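Local coordinates for lipolytic protein G-D-S-L family (Chitinophaga pinensis, PDB 4Q7Q) that is of unproven function but probably hydrolyses ester bonds as a GDSL-type lipase or acylhydrolase, at residues V125-M130 / V176-H181; P129-D134 / F146-K151. All blocks are in the same frame, centred on the assembly; numbering follows the deposited sequence.

Contact 1. Residues V125-M130 / V176-H181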
loop_
_atom_site.group_PDB
_atom_site.type_symbol
_atom_site.label_atom_id
_atom_site.label_comp_id
_atom_site.label_asym_id
_atom_site.label_seq_id
_atom_site.Cartn_x
_atom_site.Cartn_y
_atom_site.Cartn_z
ATOM N N VAL A 125 2.993 -14.352 1.173
ATOM C CA VAL A 125 3.800 -13.260 1.696
ATOM C C VAL A 125 2.877 -12.094 2.033
ATOM O O VAL A 125 2.005 -11.743 1.243
ATOM C CB VAL A 125 4.846 -12.808 0.648
ATOM C CG1 VAL A 125 5.583 -11.562 1.113
ATOM C CG2 VAL A 125 5.826 -13.927 0.354
ATOM N N LEU A 126 3.052 -11.511 3.217
ATOM C CA LEU A 126 2.312 -10.310 3.587
ATOM C C LEU A 126 3.222 -9.095 3.465
ATOM O O LEU A 126 4.429 -9.190 3.683
ATOM C CB LEU A 126 1.775 -10.416 5.016
ATOM C CG LEU A 126 1.032 -11.705 5.380
ATOM C CD1 LEU A 126 0.558 -11.641 6.822
ATOM C CD2 LEU A 126 -0.129 -11.975 4.424
ATOM N N ILE A 127 2.637 -7.958 3.110
ATOM C CA ILE A 127 3.387 -6.716 2.972
ATOM C C ILE A 127 2.753 -5.647 3.849
ATOM O O ILE A 127 1.566 -5.368 3.711
ATOM C CB ILE A 127 3.385 -6.237 1.511
ATOM C CG1 ILE A 127 3.864 -7.360 0.585
ATOM C CG2 ILE A 127 4.214 -4.969 1.352
ATOM C CD1 ILE A 127 3.960 -6.949 -0.857
ATOM N N THR A 128 3.522 -5.058 4.763
ATOM C CA THR A 128 2.968 -3.999 5.614
ATOM C C THR A 128 2.693 -2.728 4.822
ATOM O O THR A 128 3.344 -2.470 3.812
ATOM C CB THR A 128 3.901 -3.616 6.780
ATOM O OG1 THR A 128 5.073 -2.983 6.258
ATOM C CG2 THR A 128 4.287 -4.837 7.602
ATOM N N PRO A 129 1.728 -1.924 5.282
ATOM C CA PRO A 129 1.547 -0.644 4.598
ATOM C C PRO A 129 2.808 0.207 4.658
ATOM O O PRO A 129 3.560 0.176 5.635
ATOM C CB PRO A 129 0.427 0.028 5.399
ATOM C CG PRO A 129 -0.332 -1.092 6.005
ATOM C CD PRO A 129 0.689 -2.168 6.297
HETATM N N MSE A 130 3.044 0.953 3.590
HETATM C CA MSE A 130 4.102 1.944 3.585
HETATM C C MSE A 130 3.628 3.168 4.353
HETATM O O MSE A 130 2.434 3.448 4.419
HETATM C CB MSE A 130 4.431 2.331 2.143
HETATM C CG MSE A 130 5.677 3.192 2.007
HETATM SE SE MSE A 130 6.318 3.391 0.167
HETATM C CE MSE A 130 5.045 4.744 -0.420
ATOM N N VAL A 176 7.087 -8.579 4.267
ATOM C CA VAL A 176 7.880 -7.461 3.784
ATOM C C VAL A 176 7.466 -6.244 4.593
ATOM O O VAL A 176 6.342 -5.763 4.463
ATOM C CB VAL A 176 7.623 -7.196 2.296
ATOM C CG1 VAL A 176 8.399 -5.964 1.833
ATOM C CG2 VAL A 176 7.997 -8.417 1.473
ATOM N N ASP A 177 8.368 -5.751 5.435
ATOM C CA ASP A 177 8.033 -4.630 6.315
ATOM C C ASP A 177 8.389 -3.307 5.651
ATOM O O ASP A 177 9.478 -2.770 5.860
ATOM C CB ASP A 177 8.747 -4.753 7.662
ATOM C CG ASP A 177 8.172 -3.824 8.724
ATOM O OD1 ASP A 177 7.364 -2.941 8.381
ATOM O OD2 ASP A 177 8.534 -3.983 9.914
ATOM N N LEU A 178 7.471 -2.777 4.851
ATOM C CA LEU A 178 7.691 -1.463 4.252
ATOM C C LEU A 178 7.602 -0.339 5.282
ATOM O O LEU A 178 8.302 0.665 5.166
ATOM C CB LEU A 178 6.702 -1.191 3.119
ATOM C CG LEU A 178 6.696 -2.206 1.977
ATOM C CD1 LEU A 178 5.650 -1.803 0.966
ATOM C CD2 LEU A 178 8.081 -2.308 1.341
ATOM N N TYR A 179 6.733 -0.501 6.276
ATOM C CA TYR A 179 6.520 0.556 7.256
ATOM C C TYR A 179 7.832 0.935 7.935
ATOM O O TYR A 179 8.143 2.116 8.095
ATOM C CB TYR A 179 5.475 0.169 8.316
ATOM C CG TYR A 179 5.096 1.381 9.125
ATOM C CD1 TYR A 179 5.906 1.815 10.167
ATOM C CD2 TYR A 179 3.972 2.135 8.810
ATOM C CE1 TYR A 179 5.616 2.944 10.877
ATOM C CE2 TYR A 179 3.661 3.279 9.539
ATOM C CZ TYR A 179 4.492 3.671 10.571
ATOM O OH TYR A 179 4.226 4.803 11.295
ATOM N N HIS A 180 8.607 -0.073 8.324
ATOM C CA HIS A 180 9.862 0.178 9.025
ATOM C C HIS A 180 11.094 0.127 8.127
ATOM O O HIS A 180 12.223 0.110 8.615
ATOM C CB HIS A 180 10.013 -0.778 10.214
ATOM C CG HIS A 180 8.901 -0.675 11.215
ATOM N ND1 HIS A 180 7.877 -1.595 11.286
ATOM C CD2 HIS A 180 8.655 0.239 12.181
ATOM C CE1 HIS A 180 7.045 -1.251 12.254
ATOM N NE2 HIS A 180 7.494 -0.143 12.814
ATOM N N HIS A 181 10.878 0.113 6.817
ATOM C CA HIS A 181 11.985 0.124 5.870
ATOM C C HIS A 181 12.793 1.414 6.027
ATOM O O HIS A 181 12.235 2.502 5.972
ATOM C CB HIS A 181 11.443 -0.001 4.444
ATOM C CG HIS A 181 12.486 -0.340 3.425
ATOM N ND1 HIS A 181 13.543 0.493 3.135
ATOM C CD2 HIS A 181 12.624 -1.422 2.623
ATOM C CE1 HIS A 181 14.298 -0.068 2.204
ATOM N NE2 HIS A 181 13.761 -1.227 1.875
#
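Ile-127 and Val-176 form a parallel beta bridge, their CA atoms 4.6 Å apart. Leu-126 O accepts from Val-176 N at 2.8 Å, and Thr-128 N gives to Val-176 O at 2.9 Å. Beyond the bridge the pairing passes to a side chain. Thr-128 OG1 sits between its backbone N and carbonyl carbon (chi1 68°), which turns the hydroxyl to the start of the 178-181 turn. There it accepts from Tyr-179 N at 3.0 Å, almost straight at 172°. Asp-177 binds His-180 twice: OD1 takes the backbone N in an Asx motif, and OD2 takes ND1 on its syn side. The His-180 ring lies with one face over Tyr-179 CD1, and its NE2 goes on to Glu-158. On the apolar side Ile-127 and Val-176 lie side by side and point the same way. Ile-127 CG2 is pressed against Leu-178 CD1 at 3.5 Å, a tight carbon pair. Val-176 CG2 meets Val-125 CG1 at 4.0 Å, and helix 241-257 covers both valines. Strand 175-176 is an outermost strand of the five-stranded parallel sheet, so this is the edge pairing of the alpha/beta core expected of an SGNH hydrolase.

Contact 2. Residues P129-D134 / F146-K151; sequences PMQRND and FGSYQK
Arg-132 O accepts from Ser-148 N at 2.8 Å, where the loop after strand 123-127 of the central sheet of this SGNH-type fold meets a type I turn, 147-150. The packing is tight around Gly-147. Its CA lies 3.2 Å from Arg-132 O and also rests on the backbone of Asn-133. A side chain here would run into Asn-133, Arg-132 O and the Tyr-149 ring. Next to it, Asp-134 OD1 is gripped by two donors. Gly-147 N comes from the anti side at 3.0 Å, and Tyr-149 OH meets the syn lone pair at 2.6 Å. Carboxylate and ring planes stand 44° apart. OD2 forms a salt bridge to Lys-193. An alanine in place of Asp-134 would probably leave the Tyr-149 hydroxyl and Gly-147 N without their shared acceptor, and Lys-193 without this carboxylate. The other parts of the contact are looser and joined by water. One water links Gln-131 OE1 to Ser-148 OG, while Gln-131 NE2 bonds to Tyr-179 O. Arg-132 NH1 goes to Thr-80, while NE reaches Phe-146 O only through water. This second water, at the edge of the guanidinium, accepts a hydrogen bond from Arg-132 NE at 2.8 Å and donates to both Asn-133 O and Phe-146 O.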
loop_
_atom_site.group_PDB
_atom_site.type_symbol
_atom_site.label_atom_id
_atom_site.label_comp_id
_atom_site.label_asym_id
_atom_site.label_seq_id
_atom_site.Cartn_x
_atom_site.Cartn_y
_atom_site.Cartn_z
ATOM N N PRO A 129 1.728 -1.924 5.282
ATOM C CA PRO A 129 1.547 -0.644 4.598
ATOM C C PRO A 129 2.808 0.207 4.658
ATOM O O PRO A 129 3.560 0.176 5.635
ATOM C CB PRO A 129 0.427 0.028 5.399
ATOM C CG PRO A 129 -0.332 -1.092 6.005
ATOM C CD PRO A 129 0.689 -2.168 6.297
HETATM N N MSE A 130 3.044 0.953 3.590
HETATM C CA MSE A 130 4.102 1.944 3.585
HETATM C C MSE A 130 3.628 3.168 4.353
HETATM O O MSE A 130 2.434 3.448 4.419
HETATM C CB MSE A 130 4.431 2.331 2.143
HETATM C CG MSE A 130 5.677 3.192 2.007
HETATM SE SE MSE A 130 6.318 3.391 0.167
HETATM C CE MSE A 130 5.045 4.744 -0.420
ATOM N N GLN A 131 4.561 3.913 4.932
ATOM C CA GLN A 131 4.199 5.216 5.468
ATOM C C GLN A 131 3.663 6.092 4.340
ATOM O O GLN A 131 3.911 5.844 3.151
ATOM C CB GLN A 131 5.381 5.862 6.186
ATOM C CG GLN A 131 5.777 5.072 7.419
ATOM C CD GLN A 131 6.854 5.734 8.242
ATOM O OE1 GLN A 131 6.738 6.902 8.627
ATOM N NE2 GLN A 131 7.905 4.984 8.539
ATOM N N ARG A 132 2.886 7.093 4.712
ATOM C CA ARG A 132 2.274 7.966 3.724
ATOM C C ARG A 132 2.261 9.385 4.241
ATOM O O ARG A 132 2.004 9.625 5.427
ATOM C CB ARG A 132 0.844 7.505 3.422
ATOM C CG ARG A 132 -0.004 7.220 4.645
ATOM C CD ARG A 132 -1.338 6.591 4.287
ATOM N NE ARG A 132 -2.262 7.546 3.680
ATOM C CZ ARG A 132 -3.469 7.227 3.225
ATOM N NH1 ARG A 132 -3.894 5.965 3.291
ATOM N NH2 ARG A 132 -4.249 8.165 2.705
ATOM N N ASN A 133 2.571 10.336 3.371
ATOM C CA ASN A 133 2.417 11.723 3.767
ATOM C C ASN A 133 1.056 12.236 3.318
ATOM O O ASN A 133 0.201 11.434 2.936
ATOM C CB ASN A 133 3.574 12.595 3.280
ATOM C CG ASN A 133 3.981 13.613 4.316
ATOM O OD1 ASN A 133 3.127 14.256 4.918
ATOM N ND2 ASN A 133 5.283 13.745 4.556
ATOM N N ASP A 134 0.838 13.546 3.391
ATOM C CA ASP A 134 -0.434 14.116 2.955
ATOM C C ASP A 134 -0.708 13.679 1.523
ATOM O O ASP A 134 0.123 13.866 0.636
ATOM C CB ASP A 134 -0.385 15.645 2.998
ATOM C CG ASP A 134 -0.430 16.206 4.406
ATOM O OD1 ASP A 134 -0.419 15.440 5.390
ATOM O OD2 ASP A 134 -0.477 17.443 4.516
ATOM N N PHE A 146 -4.691 13.327 5.365
ATOM C CA PHE A 146 -3.455 13.665 6.054
ATOM C C PHE A 146 -2.524 12.466 6.167
ATOM O O PHE A 146 -2.953 11.324 5.990
ATOM C CB PHE A 146 -3.719 14.308 7.415
ATOM C CG PHE A 146 -4.516 13.463 8.375
ATOM C CD1 PHE A 146 -3.919 12.435 9.089
ATOM C CD2 PHE A 146 -5.853 13.752 8.613
ATOM C CE1 PHE A 146 -4.651 11.697 10.006
ATOM C CE2 PHE A 146 -6.596 13.027 9.519
ATOM C CZ PHE A 146 -5.997 11.997 10.222
ATOM N N GLY A 147 -1.250 12.739 6.445
ATOM C CA GLY A 147 -0.234 11.702 6.491
ATOM C C GLY A 147 -0.211 10.903 7.780
ATOM O O GLY A 147 -0.876 11.256 8.757
ATOM N N SER A 148 0.597 9.848 7.800
ATOM C CA SER A 148 0.598 8.923 8.936
ATOM C C SER A 148 1.384 9.436 10.151
ATOM O O SER A 148 1.567 8.719 11.122
ATOM C CB SER A 148 1.053 7.516 8.505
ATOM O OG SER A 148 2.271 7.547 7.774
ATOM N N TYR A 149 1.836 10.685 10.090
ATOM C CA TYR A 149 2.342 11.378 11.278
ATOM C C TYR A 149 1.213 11.683 12.289
ATOM O O TYR A 149 1.485 12.029 13.436
ATOM C CB TYR A 149 3.061 12.677 10.878
ATOM C CG TYR A 149 2.178 13.609 10.072
ATOM C CD1 TYR A 149 1.250 14.441 10.702
ATOM C CD2 TYR A 149 2.255 13.645 8.684
ATOM C CE1 TYR A 149 0.423 15.276 9.971
ATOM C CE2 TYR A 149 1.444 14.486 7.943
ATOM C CZ TYR A 149 0.525 15.295 8.592
ATOM O OH TYR A 149 -0.298 16.124 7.870
ATOM N N GLN A 150 -0.043 11.567 11.855
ATOM C CA GLN A 150 -1.199 11.861 12.699
ATOM C C GLN A 150 -2.068 10.611 12.840
ATOM O O GLN A 150 -2.126 9.785 11.923
ATOM C CB GLN A 150 -2.000 13.027 12.093
ATOM C CG GLN A 150 -3.290 13.436 12.828
ATOM C CD GLN A 150 -3.043 13.966 14.231
ATOM O OE1 GLN A 150 -2.652 13.222 15.136
ATOM N NE2 GLN A 150 -3.257 15.266 14.417
ATOM N N LYS A 151 -2.728 10.464 13.988
ATOM C CA LYS A 151 -3.675 9.362 14.177
ATOM C C LYS A 151 -4.951 9.607 13.395
ATOM O O LYS A 151 -5.352 10.754 13.182
ATOM C CB LYS A 151 -4.029 9.187 15.660
ATOM C CG LYS A 151 -2.930 8.538 16.481
ATOM C CD LYS A 151 -3.318 8.391 17.949
ATOM C CE LYS A 151 -2.378 7.420 18.655
ATOM N NZ LYS A 151 -2.656 7.256 20.116
HETATM O O HOH W 1 4.260 7.354 9.656
HETATM O O HOH W 2 -2.312 10.355 3.484
#

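How the contacts relate
The two contacts lie about 14 Å apart, centre to centre, and share Pro-129 and Met-130. Along the chain, 125-130 runs into 129-134; 146-151 follows, and after helix 157-171 the segment 176-181 comes last. Contact 1 belongs to the parallel sheet, while contact 2 sits in the loops beyond the end of strand 123-127. Helix 157-171 touches side chains of both. They also meet directly, since Gln-131 of contact 2 ties to Tyr-179 of contact 1. Met-130 and Arg-132 lie near, without touching, a possible Ser-His-Asp triad of Ser-14, His-238 and Asp-235. The shared loop thus leads from strand 123-127, next to the edge strand 175-176, toward what may be the active site.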